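Local coordinates for SusD family protein (Bacteroides uniformis, PDB 7KV1) that probably binds beta-glucans at the surface of a gut Bacteroides cell, as a SusD-family glycan-binding protein, and so serves their uptake and breakdown, at residues G75-D80 against G335-R340; F82-A87 against N94-F99; K467-L472 against T489-D494. All coordinates share one frame; numbering follows the deposited sequence.

Interaction 1: G75-D80 against G335-R340; sequences GEIMGD and GFMPMR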
loop_
_atom_site.group_PDB
_atom_site.type_symbol
_atom_site.label_atom_id
_atom_site.label_comp_id
_atom_site.label_asym_id
_atom_site.label_seq_id
_atom_site.Cartn_x
_atom_site.Cartn_y
_atom_site.Cartn_z
ATOM N N GLY A 75 -0.764 3.517 5.631
ATOM C CA GLY A 75 -2.049 3.141 5.032
ATOM C C GLY A 75 -3.044 2.580 6.042
ATOM O O GLY A 75 -4.233 2.421 5.681
ATOM N N GLU A 76 -2.635 2.291 7.280
ATOM C CA GLU A 76 -3.529 1.606 8.245
ATOM C C GLU A 76 -3.964 2.594 9.337
ATOM O O GLU A 76 -5.118 2.504 9.786
ATOM C CB GLU A 76 -2.848 0.363 8.833
ATOM C CG GLU A 76 -2.661 -0.782 7.864
ATOM C CD GLU A 76 -3.870 -1.679 7.675
ATOM O OE1 GLU A 76 -4.897 -1.441 8.334
ATOM O OE2 GLU A 76 -3.795 -2.567 6.824
ATOM N N ILE A 77 -3.100 3.498 9.776
ATOM C CA ILE A 77 -3.361 4.270 11.027
ATOM C C ILE A 77 -4.635 5.108 10.922
ATOM O O ILE A 77 -5.215 5.386 11.973
ATOM C CB ILE A 77 -2.158 5.102 11.501
ATOM C CG1 ILE A 77 -1.608 6.060 10.435
ATOM C CG2 ILE A 77 -1.081 4.159 12.051
ATOM C CD1 ILE A 77 -0.590 7.068 10.990
ATOM N N MET A 78 -5.068 5.529 9.743
ATOM C CA MET A 78 -6.261 6.402 9.641
ATOM C C MET A 78 -7.511 5.538 9.489
ATOM O O MET A 78 -8.625 6.096 9.563
ATOM C CB MET A 78 -6.087 7.417 8.506
ATOM C CG MET A 78 -4.994 8.405 8.848
ATOM S SD MET A 78 -4.690 9.637 7.587
ATOM C CE MET A 78 -3.710 8.704 6.404
ATOM N N GLY A 79 -7.321 4.207 9.458
ATOM C CA GLY A 79 -8.385 3.213 9.281
ATOM C C GLY A 79 -8.874 2.661 10.604
ATOM O O GLY A 79 -8.707 3.336 11.595
ATOM N N ASP A 80 -9.400 1.445 10.599
ATOM C CA ASP A 80 -10.095 0.843 11.765
ATOM C C ASP A 80 -9.524 -0.524 12.126
ATOM O O ASP A 80 -10.157 -1.143 12.963
ATOM C CB ASP A 80 -11.611 0.771 11.548
ATOM C CG ASP A 80 -12.029 -0.029 10.326
ATOM O OD1 ASP A 80 -11.110 -0.412 9.472
ATOM O OD2 ASP A 80 -13.261 -0.267 10.230
ATOM N N GLY A 335 6.138 -1.872 19.833
ATOM C CA GLY A 335 4.737 -1.894 20.282
ATOM C C GLY A 335 3.846 -0.944 19.491
ATOM O O GLY A 335 2.794 -0.597 20.009
ATOM N N PHE A 336 4.216 -0.575 18.270
ATOM C CA PHE A 336 3.280 0.113 17.343
ATOM C C PHE A 336 2.337 -0.896 16.677
ATOM O O PHE A 336 2.659 -2.091 16.634
ATOM C CB PHE A 336 4.016 0.907 16.283
ATOM C CG PHE A 336 4.755 2.070 16.868
ATOM C CD1 PHE A 336 4.068 3.215 17.226
ATOM C CD2 PHE A 336 6.126 2.007 17.057
ATOM C CE1 PHE A 336 4.753 4.298 17.749
ATOM C CE2 PHE A 336 6.800 3.083 17.623
ATOM C CZ PHE A 336 6.111 4.216 17.968
ATOM N N MET A 337 1.181 -0.406 16.207
ATOM C CA MET A 337 0.151 -1.205 15.497
ATOM C C MET A 337 -0.294 -2.405 16.324
ATOM O O MET A 337 -0.383 -3.512 15.785
ATOM C CB MET A 337 0.675 -1.690 14.148
ATOM C CG MET A 337 1.072 -0.547 13.238
ATOM S SD MET A 337 -0.311 -0.020 12.193
ATOM C CE MET A 337 -0.257 -1.326 10.970
ATOM N N PRO A 338 -0.666 -2.241 17.620
ATOM C CA PRO A 338 -1.477 -3.248 18.278
ATOM C C PRO A 338 -2.700 -3.483 17.387
ATOM O O PRO A 338 -3.345 -2.493 16.940
ATOM C CB PRO A 338 -1.935 -2.656 19.608
ATOM C CG PRO A 338 -1.155 -1.396 19.788
ATOM C CD PRO A 338 -0.406 -1.098 18.500
ATOM N N MET A 339 -2.999 -4.750 17.145
ATOM C CA MET A 339 -4.219 -5.130 16.407
ATOM C C MET A 339 -5.450 -5.000 17.319
ATOM O O MET A 339 -5.461 -5.581 18.449
ATOM C CB MET A 339 -4.153 -6.550 15.850
ATOM C CG MET A 339 -5.309 -6.785 14.886
ATOM S SD MET A 339 -5.173 -8.339 14.089
ATOM C CE MET A 339 -3.773 -7.952 13.047
ATOM N N ARG A 340 -6.510 -4.368 16.814
ATOM C CA ARG A 340 -7.769 -4.214 17.597
ATOM C C ARG A 340 -8.409 -5.582 17.790
ATOM O O ARG A 340 -8.332 -6.424 16.864
ATOM C CB ARG A 340 -8.763 -3.246 16.958
ATOM C CG ARG A 340 -8.187 -1.849 16.870
ATOM C CD ARG A 340 -8.863 -0.904 15.884
ATOM N NE ARG A 340 -10.161 -0.466 16.317
ATOM C CZ ARG A 340 -10.668 0.752 16.078
ATOM N NH1 ARG A 340 -9.952 1.701 15.486
ATOM N NH2 ARG A 340 -11.867 1.034 16.531
#
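Met337 and Arg340 reach from the irregular segment 335-340 to residues 75-80, and they do so by quite different means. The apolar half belongs to Met337. Its chain bends at both chi2 (-91°) and chi3 (-78°), which brings the terminal methyl across the aliphatic root of Glu76 at about a right angle, with Met337 CE 3.8 Å from Glu76 CB. The sulfur lies against a branch of the neighbouring isoleucine, Met337 SD being 4.3 Å from Ile77 CG2. Glu76 thus lends its methylenes to the packing while its carboxylate is engaged elsewhere: OE2 accepts from the backbone N of Gly466 and OE1 from Asn81 ND2.

The second part is a close approach, without a hydrogen bond, of Arg340 to the Asp80 carbonyl. Arg340 CD comes within 3.2 Å of Asp80 O, and that carbonyl lies over one face of the guanidinium; Arg340 NE is 3.4 Å from Asp80 O, but at a poor angle. The carboxylate of Asp80 is engaged instead by an arginine of helix 468-474, Arg468, and Trp83 makes a cation-pi contact with Arg340.

Within 75-80 the backbone closes a type I turn, Gly79 N donating to Glu76 O at 2.8 Å, and this turn carries the chain away from helix 71-76. Ile77 also packs on Trp95 and Leu98 of helix 93-99, and Met78 on Tyr469 of helix 468-474. On the other side of the contact, Arg340 is the N-cap residue of helix 341-345, while Pro338 and Met339 rest on strand 376-378.

Interaction 2: F82-A87 against N94-F99; sequences FWVGGA and NWHMLF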
loop_
_atom_site.group_PDB
_atom_site.type_symbol
_atom_site.label_atom_id
_atom_site.label_comp_id
_atom_site.label_asym_id
_atom_site.label_seq_id
_atom_site.Cartn_x
_atom_site.Cartn_y
_atom_site.Cartn_z
ATOM N N PHE A 82 -6.256 -1.195 13.428
ATOM C CA PHE A 82 -5.148 -1.148 14.424
ATOM C C PHE A 82 -5.335 0.039 15.357
ATOM O O PHE A 82 -6.000 1.008 15.009
ATOM C CB PHE A 82 -3.794 -0.990 13.729
ATOM C CG PHE A 82 -3.417 -2.197 12.912
ATOM C CD1 PHE A 82 -2.781 -3.279 13.517
ATOM C CD2 PHE A 82 -3.810 -2.299 11.579
ATOM C CE1 PHE A 82 -2.492 -4.418 12.789
ATOM C CE2 PHE A 82 -3.474 -3.426 10.847
ATOM C CZ PHE A 82 -2.841 -4.492 11.454
ATOM N N TRP A 83 -4.624 0.002 16.475
ATOM C CA TRP A 83 -4.299 1.210 17.259
ATOM C C TRP A 83 -2.887 1.626 16.833
ATOM O O TRP A 83 -2.160 0.802 16.238
ATOM C CB TRP A 83 -4.397 0.927 18.757
ATOM C CG TRP A 83 -5.680 0.335 19.235
ATOM C CD1 TRP A 83 -5.820 -0.853 19.877
ATOM C CD2 TRP A 83 -7.001 0.920 19.155
ATOM N NE1 TRP A 83 -7.124 -1.044 20.220
ATOM C CE2 TRP A 83 -7.886 0.003 19.773
ATOM C CE3 TRP A 83 -7.527 2.092 18.594
ATOM C CZ2 TRP A 83 -9.261 0.217 19.855
ATOM C CZ3 TRP A 83 -8.886 2.321 18.689
ATOM C CH2 TRP A 83 -9.738 1.397 19.317
ATOM N N VAL A 84 -2.517 2.863 17.091
ATOM C CA VAL A 84 -1.164 3.361 16.751
ATOM C C VAL A 84 -0.146 2.720 17.709
ATOM O O VAL A 84 0.894 2.258 17.213
ATOM C CB VAL A 84 -1.115 4.892 16.771
ATOM C CG1 VAL A 84 0.312 5.404 16.635
ATOM C CG2 VAL A 84 -1.975 5.428 15.639
ATOM N N GLY A 85 -0.424 2.720 19.009
ATOM C CA GLY A 85 0.483 2.136 20.014
ATOM C C GLY A 85 1.706 3.007 20.274
ATOM O O GLY A 85 1.573 4.260 20.310
ATOM N N GLY A 86 2.871 2.384 20.418
ATOM C CA GLY A 86 4.094 3.054 20.904
ATOM C C GLY A 86 4.093 3.187 22.411
ATOM O O GLY A 86 3.179 2.620 23.070
ATOM N N ALA A 87 5.080 3.896 22.963
ATOM C CA ALA A 87 5.288 4.005 24.427
ATOM C C ALA A 87 4.097 4.743 25.039
ATOM O O ALA A 87 3.594 4.274 26.046
ATOM C CB ALA A 87 6.597 4.702 24.738
ATOM N N ASN A 94 2.836 12.307 15.484
ATOM C CA ASN A 94 2.222 12.588 14.151
ATOM C C ASN A 94 1.265 11.444 13.808
ATOM O O ASN A 94 0.130 11.731 13.361
ATOM C CB ASN A 94 3.275 12.848 13.073
ATOM C CG ASN A 94 4.219 11.694 12.847
ATOM O OD1 ASN A 94 4.590 11.006 13.797
ATOM N ND2 ASN A 94 4.517 11.414 11.586
ATOM N N TRP A 95 1.666 10.194 14.057
ATOM C CA TRP A 95 0.799 9.021 13.774
ATOM C C TRP A 95 -0.450 9.074 14.662
ATOM O O TRP A 95 -1.569 8.868 14.119
ATOM C CB TRP A 95 1.513 7.695 13.953
ATOM C CG TRP A 95 2.616 7.409 12.989
ATOM C CD1 TRP A 95 2.995 8.117 11.884
ATOM C CD2 TRP A 95 3.541 6.318 13.118
ATOM N NE1 TRP A 95 4.080 7.515 11.288
ATOM C CE2 TRP A 95 4.414 6.389 12.014
ATOM C CE3 TRP A 95 3.664 5.258 14.022
ATOM C CZ2 TRP A 95 5.448 5.471 11.840
ATOM C CZ3 TRP A 95 4.687 4.352 13.840
ATOM C CH2 TRP A 95 5.541 4.439 12.746
ATOM N N HIS A 96 -0.300 9.370 15.963
ATOM C CA HIS A 96 -1.460 9.476 16.886
ATOM C C HIS A 96 -2.403 10.573 16.383
ATOM O O HIS A 96 -3.621 10.380 16.435
ATOM C CB HIS A 96 -1.021 9.711 18.326
ATOM C CG HIS A 96 -0.408 8.491 18.929
ATOM N ND1 HIS A 96 -1.173 7.460 19.433
ATOM C CD2 HIS A 96 0.866 8.093 19.038
ATOM C CE1 HIS A 96 -0.390 6.501 19.872
ATOM N NE2 HIS A 96 0.853 6.843 19.629
ATOM N N MET A 97 -1.875 11.690 15.933
ATOM C CA MET A 97 -2.729 12.836 15.517
ATOM C C MET A 97 -3.448 12.527 14.174
ATOM O O MET A 97 -4.597 12.911 14.043
ATOM C CB MET A 97 -1.893 14.113 15.464
ATOM C CG MET A 97 -1.524 14.577 16.880
ATOM S SD MET A 97 -0.440 15.996 16.926
ATOM C CE MET A 97 -1.620 17.283 16.540
ATOM N N LEU A 98 -2.796 11.865 13.231
ATOM C CA LEU A 98 -3.397 11.414 11.950
ATOM C C LEU A 98 -4.530 10.451 12.271
ATOM O O LEU A 98 -5.609 10.569 11.679
ATOM C CB LEU A 98 -2.305 10.754 11.095
ATOM C CG LEU A 98 -1.342 11.760 10.457
ATOM C CD1 LEU A 98 -0.017 11.122 10.110
ATOM C CD2 LEU A 98 -1.981 12.405 9.230
ATOM N N PHE A 99 -4.286 9.527 13.189
ATOM C CA PHE A 99 -5.248 8.489 13.606
ATOM C C PHE A 99 -6.536 9.149 14.090
ATOM O O PHE A 99 -7.634 8.617 13.821
ATOM C CB PHE A 99 -4.624 7.581 14.665
ATOM C CG PHE A 99 -5.625 6.806 15.480
ATOM C CD1 PHE A 99 -6.193 7.387 16.597
ATOM C CD2 PHE A 99 -6.012 5.530 15.129
ATOM C CE1 PHE A 99 -7.106 6.697 17.362
ATOM C CE2 PHE A 99 -6.959 4.848 15.881
ATOM C CZ PHE A 99 -7.485 5.429 16.999
#
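Val84 carries this contact, its two methyls set against the side of helix 93-99 among His96, Trp95 and Phe99. Its chi1 of 171° sets CG1 anti to the backbone N and sends the two methyls to different partners. Val84 CG1 sits over the centre of the His96 ring in a CH-pi contact, 3.5 Å from the centroid and 15° off the normal. The same methyl, Val84 CG1, touches Trp95 CB at 3.7 Å. Val84 CG2 meets Phe99 CB at 3.5 Å, the valine and phenylalanine side chains running past one another in opposite directions.

His96 is used twice. While one face takes the valine methyl, its edge faces the next carbonyl, and His96 NE2 gives a weak hydrogen bond to Gly85 O, 2.8 Å long but bent to 123° at the hydrogen. Phe99 CG is also anti to the backbone N, which turns its ring toward Trp83; Phe99 CZ arrives at the edge of the indole, in its plane, 3.7 Å from Trp83 CE3. Tyr498 meets the same indole edge-to-face, and Arg499 makes a cation-pi contact with the Phe99 ring.

An irregular, glycine-containing loop that follows helix 71-76 thus folds back on helix 93-99, only a few residues further along the chain, in the N-terminal half of the SusD-type fold, close to the loop 335-340 with which the backbone of 82-87 also bonds.

Interaction 3: K467-L472 against T489-D494; sequences KRYFDL and TALVPD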
loop_
_atom_site.group_PDB
_atom_site.type_symbol
_atom_site.label_atom_id
_atom_site.label_comp_id
_atom_site.label_asym_id
_atom_site.label_seq_id
_atom_site.Cartn_x
_atom_site.Cartn_y
_atom_site.Cartn_z
ATOM N N LYS A 467 -4.650 -1.279 2.815
ATOM C CA LYS A 467 -5.765 -1.160 1.839
ATOM C C LYS A 467 -6.998 -0.519 2.493
ATOM O O LYS A 467 -7.714 0.251 1.819
ATOM C CB LYS A 467 -6.133 -2.522 1.247
ATOM C CG LYS A 467 -4.953 -3.263 0.651
ATOM C CD LYS A 467 -4.335 -2.642 -0.600
ATOM C CE LYS A 467 -3.080 -3.406 -1.004
ATOM N NZ LYS A 467 -2.477 -2.940 -2.277
ATOM N N ARG A 468 -7.255 -0.853 3.743
ATOM C CA ARG A 468 -8.565 -0.631 4.387
ATOM C C ARG A 468 -8.894 0.854 4.409
ATOM O O ARG A 468 -10.052 1.170 4.102
ATOM C CB ARG A 468 -8.540 -1.242 5.781
ATOM C CG ARG A 468 -9.804 -1.024 6.588
ATOM C CD ARG A 468 -11.054 -1.568 5.951
ATOM N NE ARG A 468 -12.107 -1.401 6.933
ATOM C CZ ARG A 468 -13.412 -1.605 6.758
ATOM N NH1 ARG A 468 -13.889 -1.938 5.568
ATOM N NH2 ARG A 468 -14.231 -1.449 7.791
ATOM N N TYR A 469 -7.967 1.724 4.834
ATOM C CA TYR A 469 -8.286 3.171 4.925
ATOM C C TYR A 469 -8.703 3.735 3.558
ATOM O O TYR A 469 -9.783 4.357 3.464
ATOM C CB TYR A 469 -7.141 3.973 5.528
ATOM C CG TYR A 469 -7.384 5.448 5.442
ATOM C CD1 TYR A 469 -8.407 6.032 6.181
ATOM C CD2 TYR A 469 -6.597 6.249 4.648
ATOM C CE1 TYR A 469 -8.657 7.394 6.095
ATOM C CE2 TYR A 469 -6.815 7.616 4.564
ATOM C CZ TYR A 469 -7.855 8.184 5.286
ATOM O OH TYR A 469 -8.085 9.517 5.202
ATOM N N PHE A 470 -7.876 3.554 2.523
ATOM C CA PHE A 470 -8.201 3.999 1.142
ATOM C C PHE A 470 -9.512 3.366 0.642
ATOM O O PHE A 470 -10.291 4.119 0.005
ATOM C CB PHE A 470 -7.035 3.760 0.195
ATOM C CG PHE A 470 -5.815 4.550 0.599
ATOM C CD1 PHE A 470 -5.929 5.876 0.991
ATOM C CD2 PHE A 470 -4.566 3.959 0.612
ATOM C CE1 PHE A 470 -4.809 6.598 1.381
ATOM C CE2 PHE A 470 -3.458 4.676 1.009
ATOM C CZ PHE A 470 -3.577 5.987 1.400
ATOM N N ASP A 471 -9.808 2.105 0.968
ATOM C CA ASP A 471 -11.114 1.478 0.593
ATOM C C ASP A 471 -12.273 2.204 1.298
ATOM O O ASP A 471 -13.331 2.404 0.649
ATOM C CB ASP A 471 -11.164 -0.022 0.866
ATOM C CG ASP A 471 -10.312 -0.805 -0.117
ATOM O OD1 ASP A 471 -10.017 -0.240 -1.222
ATOM O OD2 ASP A 471 -9.915 -1.957 0.222
ATOM N N LEU A 472 -12.128 2.575 2.572
ATOM C CA LEU A 472 -13.225 3.248 3.308
ATOM C C LEU A 472 -13.459 4.635 2.679
ATOM O O LEU A 472 -14.608 5.002 2.480
ATOM C CB LEU A 472 -12.884 3.367 4.795
ATOM C CG LEU A 472 -13.002 2.095 5.615
ATOM C CD1 LEU A 472 -12.346 2.274 6.983
ATOM C CD2 LEU A 472 -14.454 1.694 5.753
ATOM N N THR A 489 -18.941 6.539 8.370
ATOM C CA THR A 489 -19.695 5.742 9.363
ATOM C C THR A 489 -18.803 4.699 10.033
ATOM O O THR A 489 -19.169 4.265 11.104
ATOM C CB THR A 489 -20.946 5.114 8.732
ATOM O OG1 THR A 489 -20.571 4.645 7.436
ATOM C CG2 THR A 489 -22.100 6.104 8.663
ATOM N N ALA A 490 -17.677 4.308 9.444
ATOM C CA ALA A 490 -16.800 3.278 10.049
ATOM C C ALA A 490 -15.748 3.946 10.932
ATOM O O ALA A 490 -15.245 3.281 11.845
ATOM C CB ALA A 490 -16.136 2.437 8.970
ATOM N N LEU A 491 -15.295 5.137 10.555
ATOM C CA LEU A 491 -14.157 5.819 11.234
ATOM C C LEU A 491 -14.748 6.813 12.229
ATOM O O LEU A 491 -14.775 8.035 11.977
ATOM C CB LEU A 491 -13.238 6.452 10.193
ATOM C CG LEU A 491 -12.649 5.455 9.192
ATOM C CD1 LEU A 491 -11.799 6.185 8.157
ATOM C CD2 LEU A 491 -11.850 4.332 9.870
ATOM N N VAL A 492 -15.227 6.264 13.320
ATOM C CA VAL A 492 -15.976 7.011 14.366
ATOM C C VAL A 492 -15.308 6.747 15.712
ATOM O O VAL A 492 -14.458 5.871 15.820
ATOM C CB VAL A 492 -17.465 6.598 14.391
ATOM C CG1 VAL A 492 -18.203 7.036 13.129
ATOM C CG2 VAL A 492 -17.672 5.113 14.632
ATOM N N PRO A 493 -15.672 7.503 16.782
ATOM C CA PRO A 493 -15.108 7.270 18.115
ATOM C C PRO A 493 -15.320 5.829 18.604
ATOM O O PRO A 493 -16.324 5.235 18.279
ATOM C CB PRO A 493 -15.829 8.323 18.995
ATOM C CG PRO A 493 -16.172 9.433 18.013
ATOM C CD PRO A 493 -16.542 8.689 16.737
ATOM N N ASP A 494 -14.329 5.285 19.323
ATOM C CA ASP A 494 -14.386 3.938 19.951
ATOM C C ASP A 494 -14.694 4.062 21.448
ATOM O O ASP A 494 -14.567 5.177 22.006
ATOM C CB ASP A 494 -13.065 3.196 19.752
ATOM C CG ASP A 494 -11.889 4.033 20.206
ATOM O OD1 ASP A 494 -11.736 4.139 21.435
ATOM O OD2 ASP A 494 -11.187 4.624 19.330
#
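Leu491, just beyond the last turn of helix 487-490, pushes its forked end against helix 468-474, and the two prongs find different surfaces. Its CG stands anti to the carbonyl carbon (chi1 -59°), which points the fork at the helix. Leu491 CD2 lies against Leu472 CD1 at 3.6 Å, the two leucines meeting at a slant. Leu491 CD1 turns to the phenol ring, arriving at its edge and in its plane, 3.9 Å from Tyr469 CD1, with the two side chains crossing at about a right angle. The leucine therefore fits into the shallow hollow between residues 469 and 472, neighbours one turn apart on the helix.

Leu472 is itself a bump with two uses. While CD1 meets Leu491, Leu472 CD2 touches the small methyl of Ala490, 3.7 Å from Ala490 CB, and the same CD2 sits 3.5 Å above the plane of the Arg468 guanidinium, over its centre. Arg468 is held by its polar partners: NH2 joins Asp80 OD2 in a salt bridge and also bonds to Ser484 O, and NH1 bonds to Asn485 OD1. The flat cation thus gives the leucine a fixed floor. Tyr469 is fixed in turn by its OH, hydrogen-bonded to Trp503 NE1.

Replacing Leu491 with an alanine would probably open a gap between Tyr469 and Leu472, leaving the ring edge and Leu472 CD1 without the methyls that now touch them.

The end of the short helix 487-490 and the residue after it thus pack on helix 468-474, in the C-terminal half of the SusD-type fold.

The three contacts lie on the same side of the chain's centre. The centres of interactions 1 and 2 are about 7 Å apart; that of interaction 3 lies about 11 Å from the first and 15 Å from the second. Helices 71-76 and 93-99, consecutive in the chain, carry interactions 1 and 2, the second nested within the long span of chain closed by the first; interaction 3 follows both, on helices 468-474 and 487-490. Probable backbone hydrogen bonds between 335-340 and 82-87 join the first two, a salt bridge ties 1 to 3, and Trp83 touches Asp494 between 2 and 3. Early and late parts of the chain thus share one buried region.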